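Local atomic coordinates of carbohydrate oxidase (Microdochium nivale, PDB entry 3RJA), a protein that oxidises the C1 hydroxyl of mono-, oligo- and polysaccharides to lactones with the help of FAD, reducing molecular oxygen to hydrogen peroxide. Residues 64-69 and 85-90; 35-40 and 75-80; 104-109 and 135-140. All coordinates share one frame; numbering follows the deposited sequence.

Contact 1 (64-69 and 85-90). With FAD (flavin-adenine dinucleotide), chain B.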
loop_
_atom_site.group_PDB
_atom_site.type_symbol
_atom_site.label_atom_id
_atom_site.label_comp_id
_atom_site.label_asym_id
_atom_site.label_seq_id
_atom_site.Cartn_x
_atom_site.Cartn_y
_atom_site.Cartn_z
ATOM N N SER A 64 9.185 -11.929 11.700
ATOM C CA SER A 64 8.539 -10.967 10.812
ATOM C C SER A 64 9.456 -10.591 9.645
ATOM O O SER A 64 10.648 -10.317 9.844
ATOM C CB SER A 64 8.077 -9.747 11.622
ATOM O OG SER A 64 7.044 -10.126 12.558
ATOM N N ALA A 65 8.905 -10.580 8.424
ATOM C CA ALA A 65 9.688 -10.116 7.246
ATOM C C ALA A 65 9.601 -8.595 7.059
ATOM O O ALA A 65 8.541 -7.998 7.252
ATOM C CB ALA A 65 9.241 -10.823 6.010
ATOM N N LYS A 66 10.715 -7.968 6.710
ATOM C CA LYS A 66 10.712 -6.542 6.388
ATOM C C LYS A 66 11.263 -6.444 4.979
ATOM O O LYS A 66 12.360 -6.921 4.730
ATOM C CB LYS A 66 11.586 -5.710 7.360
ATOM C CG LYS A 66 11.422 -4.174 7.182
ATOM C CD LYS A 66 11.702 -3.365 8.493
ATOM C CE LYS A 66 13.213 -3.192 8.743
ATOM N NZ LYS A 66 13.882 -2.437 7.672
ATOM N N SER A 67 10.490 -5.837 4.075
ATOM C CA SER A 67 10.839 -5.749 2.673
ATOM C C SER A 67 11.336 -4.303 2.415
ATOM O O SER A 67 12.538 -4.056 2.470
ATOM C CB SER A 67 9.603 -6.126 1.838
ATOM O OG SER A 67 9.799 -5.953 0.457
ATOM N N GLY A 68 10.423 -3.348 2.169
ATOM C CA GLY A 68 10.819 -1.938 2.029
ATOM C C GLY A 68 10.742 -1.160 3.343
ATOM O O GLY A 68 11.214 -0.015 3.425
ATOM N N GLY A 69 10.052 -1.740 4.335
ATOM C CA GLY A 69 9.948 -1.155 5.667
ATOM C C GLY A 69 8.975 -0.000 5.742
ATOM O O GLY A 69 8.948 0.751 6.734
ATOM N N MET A 85 13.839 -10.751 12.847
ATOM C CA MET A 85 13.451 -9.958 11.678
ATOM C C MET A 85 14.232 -10.476 10.475
ATOM O O MET A 85 15.462 -10.539 10.496
ATOM C CB MET A 85 13.662 -8.433 11.895
ATOM C CG MET A 85 12.994 -7.556 10.795
ATOM S SD MET A 85 13.044 -5.771 11.095
ATOM C CE MET A 85 14.781 -5.405 10.793
ATOM N N VAL A 86 13.493 -10.874 9.447
ATOM C CA VAL A 86 14.063 -11.323 8.182
ATOM C C VAL A 86 14.101 -10.115 7.275
ATOM O O VAL A 86 13.056 -9.709 6.722
ATOM C CB VAL A 86 13.226 -12.452 7.554
ATOM C CG1 VAL A 86 13.780 -12.883 6.190
ATOM C CG2 VAL A 86 13.119 -13.659 8.516
ATOM N N GLN A 87 15.302 -9.521 7.166
ATOM C CA GLN A 87 15.527 -8.267 6.442
ATOM C C GLN A 87 15.775 -8.619 4.958
ATOM O O GLN A 87 16.769 -9.273 4.647
ATOM C CB GLN A 87 16.749 -7.555 7.022
ATOM C CG GLN A 87 17.180 -6.313 6.276
ATOM C CD GLN A 87 16.065 -5.260 6.222
ATOM O OE1 GLN A 87 15.226 -5.187 7.120
ATOM N NE2 GLN A 87 16.064 -4.451 5.179
ATOM N N LEU A 88 14.860 -8.210 4.070
ATOM C CA LEU A 88 14.847 -8.732 2.694
ATOM C C LEU A 88 15.456 -7.797 1.651
ATOM O O LEU A 88 15.674 -8.199 0.499
ATOM C CB LEU A 88 13.410 -9.099 2.265
ATOM C CG LEU A 88 12.698 -10.217 3.031
ATOM C CD1 LEU A 88 11.187 -10.316 2.650
ATOM C CD2 LEU A 88 13.393 -11.585 2.826
ATOM N N ASP A 89 15.733 -6.560 2.052
ATOM C CA ASP A 89 15.978 -5.495 1.095
ATOM C C ASP A 89 17.309 -5.553 0.302
ATOM O O ASP A 89 17.590 -4.644 -0.503
ATOM C CB ASP A 89 15.736 -4.118 1.749
ATOM C CG ASP A 89 17.002 -3.513 2.352
ATOM O OD1 ASP A 89 17.846 -4.271 2.871
ATOM O OD2 ASP A 89 17.132 -2.263 2.321
ATOM N N ARG A 90 18.127 -6.590 0.497
ATOM C CA ARG A 90 19.319 -6.772 -0.346
ATOM C C ARG A 90 19.001 -7.774 -1.458
ATOM O O ARG A 90 19.820 -8.007 -2.339
ATOM C CB ARG A 90 20.545 -7.249 0.455
ATOM C CG ARG A 90 20.974 -6.371 1.627
ATOM C CD ARG A 90 21.163 -4.897 1.235
ATOM N NE ARG A 90 22.048 -4.219 2.178
ATOM C CZ ARG A 90 21.654 -3.753 3.359
ATOM N NH1 ARG A 90 20.387 -3.886 3.739
ATOM N NH2 ARG A 90 22.520 -3.153 4.162
HETATM P PA FAD B . 7.207 -3.642 5.186
HETATM O O1A FAD B . 8.576 -4.207 4.920
HETATM O O2A FAD B . 7.115 -2.737 6.389
HETATM O O5B FAD B . 6.172 -4.854 5.371
HETATM C C5B FAD B . 4.774 -4.593 5.373
HETATM C C4B FAD B . 4.037 -5.868 5.817
HETATM O O4B FAD B . 4.250 -6.904 4.857
HETATM C C3B FAD B . 4.536 -6.410 7.156
HETATM O O3B FAD B . 3.469 -7.121 7.788
HETATM C C2B FAD B . 5.585 -7.420 6.701
HETATM O O2B FAD B . 5.924 -8.428 7.624
HETATM C C1B FAD B . 4.906 -7.985 5.462
HETATM N N9A FAD B . 5.902 -8.514 4.536
HETATM C C8A FAD B . 7.067 -7.902 4.086
HETATM N N7A FAD B . 7.676 -8.775 3.239
HETATM C C5A FAD B . 6.923 -9.882 3.133
HETATM C C6A FAD B . 7.096 -11.064 2.406
HETATM N N6A FAD B . 8.173 -11.237 1.608
HETATM N N1A FAD B . 6.111 -12.032 2.502
HETATM C C2A FAD B . 5.010 -11.851 3.333
HETATM N N3A FAD B . 4.855 -10.703 4.082
HETATM C C4A FAD B . 5.806 -9.733 3.961
HETATM N N1 FAD B . 0.335 2.317 -0.755
HETATM C C2 FAD B . -0.438 2.247 -1.919
HETATM O O2 FAD B . -1.287 1.362 -2.082
HETATM N N3 FAD B . -0.168 3.177 -2.918
HETATM C C4 FAD B . 0.871 4.089 -2.901
HETATM O O4 FAD B . 1.116 4.812 -3.893
HETATM C C4X FAD B . 1.633 4.164 -1.616
HETATM N N5 FAD B . 2.635 5.018 -1.490
HETATM C C5X FAD B . 3.424 5.041 -0.364
HETATM C C6 FAD B . 4.552 5.899 -0.283
HETATM C C7 FAD B . 5.427 5.832 0.784
HETATM C C7M FAD B . 6.641 6.781 0.869
HETATM C C8 FAD B . 5.259 4.804 1.742
HETATM C C8M FAD B . 6.207 4.673 2.917
HETATM C C9 FAD B . 4.128 4.002 1.716
HETATM C C9A FAD B . 3.204 4.084 0.655
HETATM N N10 FAD B . 2.119 3.184 0.524
HETATM C C10 FAD B . 1.260 3.259 -0.562
HETATM C "C1'" FAD B . 1.868 2.179 1.608
HETATM C "C2'" FAD B . 2.495 0.839 1.250
HETATM O "O2'" FAD B . 1.712 0.209 0.243
HETATM C "C3'" FAD B . 2.513 -0.063 2.463
HETATM O "O3'" FAD B . 3.136 0.593 3.547
HETATM C "C4'" FAD B . 3.234 -1.377 2.120
HETATM O "O4'" FAD B . 2.761 -2.388 2.956
HETATM C "C5'" FAD B . 4.755 -1.235 2.225
HETATM O "O5'" FAD B . 5.366 -2.447 1.878
HETATM P P FAD B . 6.874 -2.737 2.405
HETATM O O1P FAD B . 7.382 -4.031 1.844
HETATM O O2P FAD B . 7.768 -1.541 2.071
HETATM O O3P FAD B . 6.599 -2.766 3.981
HETATM O O HOH W 1 13.681 -2.586 4.909
#

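Contact 2 (35-40 and 75-80). With FAD (flavin-adenine dinucleotide), chain B.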
loop_
_atom_site.group_PDB
_atom_site.type_symbol
_atom_site.label_atom_id
_atom_site.label_comp_id
_atom_site.label_asym_id
_atom_site.label_seq_id
_atom_site.Cartn_x
_atom_site.Cartn_y
_atom_site.Cartn_z
ATOM N N TYR A 35 11.166 -0.505 16.810
ATOM C CA TYR A 35 11.168 -1.759 17.584
ATOM C C TYR A 35 12.549 -2.385 17.532
ATOM O O TYR A 35 13.341 -2.062 16.630
ATOM C CB TYR A 35 10.083 -2.740 17.121
ATOM C CG TYR A 35 8.701 -2.203 17.347
ATOM C CD1 TYR A 35 8.191 -2.058 18.641
ATOM C CD2 TYR A 35 7.899 -1.806 16.269
ATOM C CE1 TYR A 35 6.910 -1.527 18.862
ATOM C CE2 TYR A 35 6.604 -1.295 16.469
ATOM C CZ TYR A 35 6.113 -1.162 17.772
ATOM O OH TYR A 35 4.846 -0.635 17.977
ATOM N N ILE A 36 12.839 -3.228 18.529
ATOM C CA ILE A 36 14.148 -3.832 18.689
ATOM C C ILE A 36 13.983 -5.334 18.453
ATOM O O ILE A 36 13.462 -6.062 19.312
ATOM C CB ILE A 36 14.750 -3.555 20.106
ATOM C CG1 ILE A 36 14.589 -2.069 20.527
ATOM C CG2 ILE A 36 16.213 -3.975 20.166
ATOM C CD1 ILE A 36 15.414 -1.055 19.737
ATOM N N PRO A 37 14.418 -5.807 17.279
ATOM C CA PRO A 37 14.307 -7.251 17.021
ATOM C C PRO A 37 15.317 -7.990 17.882
ATOM O O PRO A 37 16.321 -7.395 18.298
ATOM C CB PRO A 37 14.659 -7.401 15.533
ATOM C CG PRO A 37 14.691 -6.028 14.980
ATOM C CD PRO A 37 14.925 -5.059 16.121
ATOM N N THR A 38 15.056 -9.255 18.201
ATOM C CA THR A 38 16.099 -9.991 18.899
ATOM C C THR A 38 17.353 -10.176 18.019
ATOM O O THR A 38 18.483 -10.193 18.527
ATOM C CB THR A 38 15.626 -11.328 19.481
ATOM O OG1 THR A 38 16.699 -11.877 20.237
ATOM C CG2 THR A 38 15.194 -12.316 18.392
ATOM N N ALA A 39 17.132 -10.316 16.707
ATOM C CA ALA A 39 18.211 -10.418 15.748
ATOM C C ALA A 39 17.700 -10.061 14.367
ATOM O O ALA A 39 16.513 -10.208 14.102
ATOM C CB ALA A 39 18.816 -11.867 15.752
ATOM N N ILE A 40 18.603 -9.600 13.492
ATOM C CA ILE A 40 18.262 -9.317 12.111
ATOM C C ILE A 40 19.041 -10.241 11.165
ATOM O O ILE A 40 20.274 -10.164 11.105
ATOM C CB ILE A 40 18.535 -7.860 11.744
ATOM C CG1 ILE A 40 17.930 -6.891 12.784
ATOM C CG2 ILE A 40 17.980 -7.544 10.327
ATOM C CD1 ILE A 40 18.176 -5.385 12.414
ATOM N N PHE A 75 5.120 -2.866 11.173
ATOM C CA PHE A 75 4.831 -4.287 11.266
ATOM C C PHE A 75 5.933 -5.202 10.678
ATOM O O PHE A 75 5.935 -6.407 10.936
ATOM C CB PHE A 75 3.449 -4.615 10.684
ATOM C CG PHE A 75 2.288 -4.164 11.553
ATOM C CD1 PHE A 75 2.447 -3.973 12.925
ATOM C CD2 PHE A 75 1.024 -3.964 10.989
ATOM C CE1 PHE A 75 1.337 -3.579 13.738
ATOM C CE2 PHE A 75 -0.094 -3.578 11.782
ATOM C CZ PHE A 75 0.082 -3.373 13.166
ATOM N N GLY A 76 6.866 -4.641 9.900
ATOM C CA GLY A 76 7.963 -5.449 9.361
ATOM C C GLY A 76 8.878 -5.943 10.486
ATOM O O GLY A 76 9.581 -6.952 10.321
ATOM N N PHE A 77 8.855 -5.242 11.629
ATOM C CA PHE A 77 9.575 -5.644 12.857
ATOM C C PHE A 77 8.756 -6.625 13.666
ATOM O O PHE A 77 9.250 -7.246 14.613
ATOM C CB PHE A 77 9.847 -4.419 13.761
ATOM C CG PHE A 77 10.782 -3.402 13.154
ATOM C CD1 PHE A 77 10.315 -2.468 12.228
ATOM C CD2 PHE A 77 12.125 -3.364 13.531
ATOM C CE1 PHE A 77 11.178 -1.529 11.710
ATOM C CE2 PHE A 77 12.979 -2.426 13.021
ATOM C CZ PHE A 77 12.513 -1.509 12.104
ATOM N N GLY A 78 7.493 -6.748 13.315
ATOM C CA GLY A 78 6.590 -7.487 14.142
ATOM C C GLY A 78 5.663 -6.618 14.983
ATOM O O GLY A 78 4.788 -7.154 15.672
ATOM N N GLY A 79 5.837 -5.293 14.934
ATOM C CA GLY A 79 4.968 -4.376 15.716
ATOM C C GLY A 79 5.131 -4.455 17.232
ATOM O O GLY A 79 4.263 -4.021 17.988
ATOM N N GLU A 80 6.264 -5.000 17.666
ATOM C CA GLU A 80 6.623 -5.150 19.080
ATOM C C GLU A 80 8.098 -5.537 19.063
ATOM O O GLU A 80 8.656 -5.796 17.980
ATOM C CB GLU A 80 5.796 -6.260 19.744
ATOM C CG GLU A 80 6.008 -7.649 19.124
ATOM C CD GLU A 80 5.125 -8.724 19.736
ATOM O OE1 GLU A 80 4.397 -8.413 20.689
ATOM O OE2 GLU A 80 5.141 -9.877 19.254
HETATM P PA FAD B . 7.207 -3.642 5.186
HETATM O O1A FAD B . 8.576 -4.207 4.920
HETATM O O2A FAD B . 7.115 -2.737 6.389
HETATM O O5B FAD B . 6.172 -4.854 5.371
HETATM C C5B FAD B . 4.774 -4.593 5.373
HETATM C C4B FAD B . 4.037 -5.868 5.817
HETATM O O4B FAD B . 4.250 -6.904 4.857
HETATM C C3B FAD B . 4.536 -6.410 7.156
HETATM O O3B FAD B . 3.469 -7.121 7.788
HETATM C C2B FAD B . 5.585 -7.420 6.701
HETATM O O2B FAD B . 5.924 -8.428 7.624
HETATM C C1B FAD B . 4.906 -7.985 5.462
HETATM N N9A FAD B . 5.902 -8.514 4.536
HETATM C C8A FAD B . 7.067 -7.902 4.086
HETATM N N7A FAD B . 7.676 -8.775 3.239
HETATM C C5A FAD B . 6.923 -9.882 3.133
HETATM C C6A FAD B . 7.096 -11.064 2.406
HETATM N N6A FAD B . 8.173 -11.237 1.608
HETATM N N1A FAD B . 6.111 -12.032 2.502
HETATM C C2A FAD B . 5.010 -11.851 3.333
HETATM N N3A FAD B . 4.855 -10.703 4.082
HETATM C C4A FAD B . 5.806 -9.733 3.961
HETATM N N1 FAD B . 0.335 2.317 -0.755
HETATM C C2 FAD B . -0.438 2.247 -1.919
HETATM O O2 FAD B . -1.287 1.362 -2.082
HETATM N N3 FAD B . -0.168 3.177 -2.918
HETATM C C4 FAD B . 0.871 4.089 -2.901
HETATM O O4 FAD B . 1.116 4.812 -3.893
HETATM C C4X FAD B . 1.633 4.164 -1.616
HETATM N N5 FAD B . 2.635 5.018 -1.490
HETATM C C5X FAD B . 3.424 5.041 -0.364
HETATM C C6 FAD B . 4.552 5.899 -0.283
HETATM C C7 FAD B . 5.427 5.832 0.784
HETATM C C7M FAD B . 6.641 6.781 0.869
HETATM C C8 FAD B . 5.259 4.804 1.742
HETATM C C8M FAD B . 6.207 4.673 2.917
HETATM C C9 FAD B . 4.128 4.002 1.716
HETATM C C9A FAD B . 3.204 4.084 0.655
HETATM N N10 FAD B . 2.119 3.184 0.524
HETATM C C10 FAD B . 1.260 3.259 -0.562
HETATM C "C1'" FAD B . 1.868 2.179 1.608
HETATM C "C2'" FAD B . 2.495 0.839 1.250
HETATM O "O2'" FAD B . 1.712 0.209 0.243
HETATM C "C3'" FAD B . 2.513 -0.063 2.463
HETATM O "O3'" FAD B . 3.136 0.593 3.547
HETATM C "C4'" FAD B . 3.234 -1.377 2.120
HETATM O "O4'" FAD B . 2.761 -2.388 2.956
HETATM C "C5'" FAD B . 4.755 -1.235 2.225
HETATM O "O5'" FAD B . 5.366 -2.447 1.878
HETATM P P FAD B . 6.874 -2.737 2.405
HETATM O O1P FAD B . 7.382 -4.031 1.844
HETATM O O2P FAD B . 7.768 -1.541 2.071
HETATM O O3P FAD B . 6.599 -2.766 3.981
#

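Contact 3 (104-109 and 135-140). With FAD (flavin-adenine dinucleotide), chain B.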
loop_
_atom_site.group_PDB
_atom_site.type_symbol
_atom_site.label_atom_id
_atom_site.label_comp_id
_atom_site.label_asym_id
_atom_site.label_seq_id
_atom_site.Cartn_x
_atom_site.Cartn_y
_atom_site.Cartn_z
ATOM N N ALA A 104 7.502 -11.840 -15.167
ATOM C CA ALA A 104 8.788 -11.602 -14.493
ATOM C C ALA A 104 8.789 -12.304 -13.159
ATOM O O ALA A 104 7.759 -12.323 -12.466
ATOM C CB ALA A 104 8.977 -10.102 -14.239
ATOM N N HIS A 105 9.939 -12.853 -12.781
ATOM C CA HIS A 105 10.100 -13.411 -11.446
ATOM C C HIS A 105 10.964 -12.408 -10.695
ATOM O O HIS A 105 11.983 -11.955 -11.235
ATOM C CB HIS A 105 10.747 -14.799 -11.489
ATOM C CG HIS A 105 9.862 -15.852 -12.081
ATOM N ND1 HIS A 105 9.981 -17.191 -11.770
ATOM C CD2 HIS A 105 8.799 -15.756 -12.919
ATOM C CE1 HIS A 105 9.063 -17.875 -12.425
ATOM N NE2 HIS A 105 8.325 -17.029 -13.118
ATOM N N VAL A 106 10.525 -12.041 -9.479
ATOM C CA VAL A 106 11.143 -10.956 -8.702
ATOM C C VAL A 106 11.410 -11.315 -7.236
ATOM O O VAL A 106 10.564 -11.910 -6.545
ATOM C CB VAL A 106 10.295 -9.629 -8.785
ATOM C CG1 VAL A 106 11.078 -8.422 -8.201
ATOM C CG2 VAL A 106 9.894 -9.367 -10.255
ATOM N N GLU A 107 12.595 -10.948 -6.774
ATOM C CA GLU A 107 12.997 -11.126 -5.373
ATOM C C GLU A 107 12.189 -10.192 -4.463
ATOM O O GLU A 107 11.711 -9.163 -4.933
ATOM C CB GLU A 107 14.508 -10.893 -5.243
ATOM C CG GLU A 107 15.294 -12.124 -5.702
ATOM C CD GLU A 107 16.809 -11.997 -5.523
ATOM O OE1 GLU A 107 17.381 -10.894 -5.655
ATOM O OE2 GLU A 107 17.428 -13.027 -5.264
ATOM N N PRO A 108 12.028 -10.554 -3.172
ATOM C CA PRO A 108 11.017 -9.918 -2.325
ATOM C C PRO A 108 11.465 -8.618 -1.646
ATOM O O PRO A 108 10.687 -8.022 -0.875
ATOM C CB PRO A 108 10.747 -10.984 -1.247
ATOM C CG PRO A 108 12.030 -11.746 -1.118
ATOM C CD PRO A 108 12.685 -11.700 -2.496
ATOM N N GLY A 109 12.696 -8.197 -1.939
ATOM C CA GLY A 109 13.283 -6.995 -1.360
ATOM C C GLY A 109 13.390 -5.842 -2.352
ATOM O O GLY A 109 13.788 -4.733 -1.969
ATOM N N VAL A 135 9.060 2.104 -1.514
ATOM C CA VAL A 135 8.151 1.057 -1.051
ATOM C C VAL A 135 8.633 -0.331 -1.492
ATOM O O VAL A 135 9.061 -0.517 -2.623
ATOM C CB VAL A 135 6.693 1.344 -1.498
ATOM C CG1 VAL A 135 5.774 0.144 -1.248
ATOM C CG2 VAL A 135 6.175 2.555 -0.711
ATOM N N GLY A 136 8.591 -1.295 -0.586
ATOM C CA GLY A 136 8.967 -2.657 -0.921
ATOM C C GLY A 136 7.864 -3.362 -1.710
ATOM O O GLY A 136 6.666 -3.171 -1.443
ATOM N N ILE A 137 8.282 -4.155 -2.701
ATOM C CA ILE A 137 7.386 -5.014 -3.453
ATOM C C ILE A 137 6.515 -5.927 -2.547
ATOM O O ILE A 137 5.319 -6.100 -2.824
ATOM C CB ILE A 137 8.164 -5.859 -4.502
ATOM C CG1 ILE A 137 7.202 -6.525 -5.485
ATOM C CG2 ILE A 137 9.114 -6.885 -3.867
ATOM C CD1 ILE A 137 7.908 -7.440 -6.491
ATOM N N SER A 138 7.095 -6.489 -1.471
ATOM C CA SER A 138 6.356 -7.542 -0.750
ATOM C C SER A 138 5.203 -7.020 0.083
ATOM O O SER A 138 4.111 -7.508 -0.069
ATOM C CB SER A 138 7.258 -8.472 0.069
ATOM O OG SER A 138 8.194 -9.099 -0.776
ATOM N N GLY A 139 5.437 -6.043 0.965
ATOM C CA GLY A 139 4.313 -5.447 1.710
ATOM C C GLY A 139 3.242 -4.855 0.812
ATOM O O GLY A 139 2.042 -4.980 1.076
ATOM N N HIS A 140 3.679 -4.211 -0.260
ATOM C CA HIS A 140 2.793 -3.502 -1.187
ATOM C C HIS A 140 1.880 -4.475 -1.931
ATOM O O HIS A 140 0.646 -4.355 -1.858
ATOM C CB HIS A 140 3.630 -2.698 -2.188
ATOM C CG HIS A 140 2.850 -1.729 -3.037
ATOM N ND1 HIS A 140 2.303 -0.568 -2.529
ATOM C CD2 HIS A 140 2.606 -1.711 -4.375
ATOM C CE1 HIS A 140 1.741 0.120 -3.516
ATOM N NE2 HIS A 140 1.891 -0.568 -4.641
HETATM P PA FAD B . 7.207 -3.642 5.186
HETATM O O1A FAD B . 8.576 -4.207 4.920
HETATM O O2A FAD B . 7.115 -2.737 6.389
HETATM O O5B FAD B . 6.172 -4.854 5.371
HETATM C C5B FAD B . 4.774 -4.593 5.373
HETATM C C4B FAD B . 4.037 -5.868 5.817
HETATM O O4B FAD B . 4.250 -6.904 4.857
HETATM C C3B FAD B . 4.536 -6.410 7.156
HETATM O O3B FAD B . 3.469 -7.121 7.788
HETATM C C2B FAD B . 5.585 -7.420 6.701
HETATM O O2B FAD B . 5.924 -8.428 7.624
HETATM C C1B FAD B . 4.906 -7.985 5.462
HETATM N N9A FAD B . 5.902 -8.514 4.536
HETATM C C8A FAD B . 7.067 -7.902 4.086
HETATM N N7A FAD B . 7.676 -8.775 3.239
HETATM C C5A FAD B . 6.923 -9.882 3.133
HETATM C C6A FAD B . 7.096 -11.064 2.406
HETATM N N6A FAD B . 8.173 -11.237 1.608
HETATM N N1A FAD B . 6.111 -12.032 2.502
HETATM C C2A FAD B . 5.010 -11.851 3.333
HETATM N N3A FAD B . 4.855 -10.703 4.082
HETATM C C4A FAD B . 5.806 -9.733 3.961
HETATM N N1 FAD B . 0.335 2.317 -0.755
HETATM C C2 FAD B . -0.438 2.247 -1.919
HETATM O O2 FAD B . -1.287 1.362 -2.082
HETATM N N3 FAD B . -0.168 3.177 -2.918
HETATM C C4 FAD B . 0.871 4.089 -2.901
HETATM O O4 FAD B . 1.116 4.812 -3.893
HETATM C C4X FAD B . 1.633 4.164 -1.616
HETATM N N5 FAD B . 2.635 5.018 -1.490
HETATM C C5X FAD B . 3.424 5.041 -0.364
HETATM C C6 FAD B . 4.552 5.899 -0.283
HETATM C C7 FAD B . 5.427 5.832 0.784
HETATM C C7M FAD B . 6.641 6.781 0.869
HETATM C C8 FAD B . 5.259 4.804 1.742
HETATM C C8M FAD B . 6.207 4.673 2.917
HETATM C C9 FAD B . 4.128 4.002 1.716
HETATM C C9A FAD B . 3.204 4.084 0.655
HETATM N N10 FAD B . 2.119 3.184 0.524
HETATM C C10 FAD B . 1.260 3.259 -0.562
HETATM C "C1'" FAD B . 1.868 2.179 1.608
HETATM C "C2'" FAD B . 2.495 0.839 1.250
HETATM O "O2'" FAD B . 1.712 0.209 0.243
HETATM C "C3'" FAD B . 2.513 -0.063 2.463
HETATM O "O3'" FAD B . 3.136 0.593 3.547
HETATM C "C4'" FAD B . 3.234 -1.377 2.120
HETATM O "O4'" FAD B . 2.761 -2.388 2.956
HETATM C "C5'" FAD B . 4.755 -1.235 2.225
HETATM O "O5'" FAD B . 5.366 -2.447 1.878
HETATM P P FAD B . 6.874 -2.737 2.405
HETATM O O1P FAD B . 7.382 -4.031 1.844
HETATM O O2P FAD B . 7.768 -1.541 2.071
HETATM O O3P FAD B . 6.599 -2.766 3.981
#

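Contact 1 (64-69 and 85-90)
Lys66 lies beside Met85 and Gln87 where two strands run parallel in the three-stranded sheet of the FAD-binding domain. Three backbone hydrogen bonds join them: Val86 N to Ser64 O, Lys66 N to Val86 O and Leu88 N to Lys66 O. Lys66 CB is 4.0 Å from Met85 SD. Lys66 CG faces FAD O1A at 3.6 Å. Lys66 CD passes Met85 SD at 3.8 Å. The side chain bends at chi3 (79°), which lays Lys66 CE tightly on Met85 CE at 3.4 Å. A second bend at chi4 (62°) carries Lys66 NZ to Gln87 OE1, a hydrogen bond of 3.1 Å, the donor tilted 24° from the carbonyl plane. Lys66 NZ also donates to Asp25 O and to a water, which accepts from Gln87 NE2 and donates to Ser67 O. An alanine here removes the ammonium group, which would probably leave Gln87 OE1 and Asp25 O without their donor and open a gap beside the end of Met85. Past the strand the chain turns alongside the cofactor's pyrophosphate. Gly68 N gives a hydrogen bond to FAD O1P, while two donors grip FAD O1A: Ser67 N at 2.7 Å and Gly69 N at 2.9 Å.

Contact 2 (35-40 and 75-80)
Tyr35 lays one face of its ring on the Gly79-Glu80 peptide. Glu80 N sits over the ring centre, 3.5 Å above the plane. Gly79 C is nearer the rim, 3.4 Å above the same face. Tyr35 CG lies beside the backbone N and anti to the carbonyl carbon (chi1 -64°), which sets the ring over this peptide. At the root of the side chain, Tyr35 CB touches Glu80 O at 3.5 Å and Phe77 CB at 3.8 Å. Tyr35 N lies over one face of the Phe77 ring, and Tyr35 O is 3.6 Å from Phe77 CD2. Ile36 N is hydrogen-bonded to Asn81 OD1, and the backbone of Ile36 also bonds to Gly82. Pro37 follows, with Pro37 CG at the edge of the Phe77 ring, 4.0 Å from Phe77 CD2. Beyond it the chain enters the edge strand 39-42, which pairs with strand 84-87, and Met85 packs against Pro37, Ile40 and Phe77. On the loop side, Phe75 CB approaches the ribose of the adenosine half at FAD O3B, 3.8 Å away. The same loop thus meets both Tyr35 and the cofactor. Gly79 has no side chain, and a CB there would run into Phe75 CD1. The contact is mainly van der Waals packing of rings on peptide and proline, so it probably depends more on close fit than on charge.

Contact 3 (104-109 and 135-140)
The carbonyl group of Pro108 is met in its own plane by Ser138 OG, which donates to a lone pair of Pro108 O at 2.7 Å. The angle at the oxygen is 114°. The His140 ring turns its edge to the cofactor: FAD N1 lies in its plane, and His140 ND1 shares a hydrogen bond of 2.9 Å with FAD O2', in which either may donate. Ser138 and His140 belong to the first turn of helix 137-142, whose N-terminus, with Gly136 as N-cap, receives a phosphate of the cofactor. The loop after strand 103-106 packs against this turn. Ser138 OG reaches Pro108 because it stands beside its own backbone N (chi1 -59°). It also accepts from Trp200 NE1, and Pro108 O takes a second hydrogen from Ser67 OG, so both buried oxygens have two partners. Ile137 supplies the apolar part. Ile137 CD1 rests on Val106 CG1 at 3.7 Å. Ile137 CG2 lies 3.6 Å from Glu107 O and equally near Pro108 O. The helix dipole would probably help hold the phosphate's negative charge. Two backbone donors grip it: Gly136 N meets FAD O2P at 2.8 Å, and Gly139 N meets FAD O1P at 2.9 Å.

How the contacts relate
All three contacts belong to the FAD-binding domain and meet the same cofactor. Along the chain, contacts 1 and 2 interlock: 35-40 comes first, then 64-69, 75-80 and 85-90. Contact 3 follows them. The centres of contacts 1 and 2 are about 10 Å apart, and both reach the three-stranded parallel sheet, in which strand 84-87 lies between 39-42 and 63-66. Contact 3 joins strand 103-106 of an antiparallel sheet to helix 137-142. Its centre is also about 10 Å from that of contact 1, and the two touch through Ser67 and Pro108. Contacts 2 and 3 do not touch, with centres about 19 Å apart. Contact 1 thus sits between the others, and the cofactor's pyrophosphate is gripped from both contacts 1 and 3.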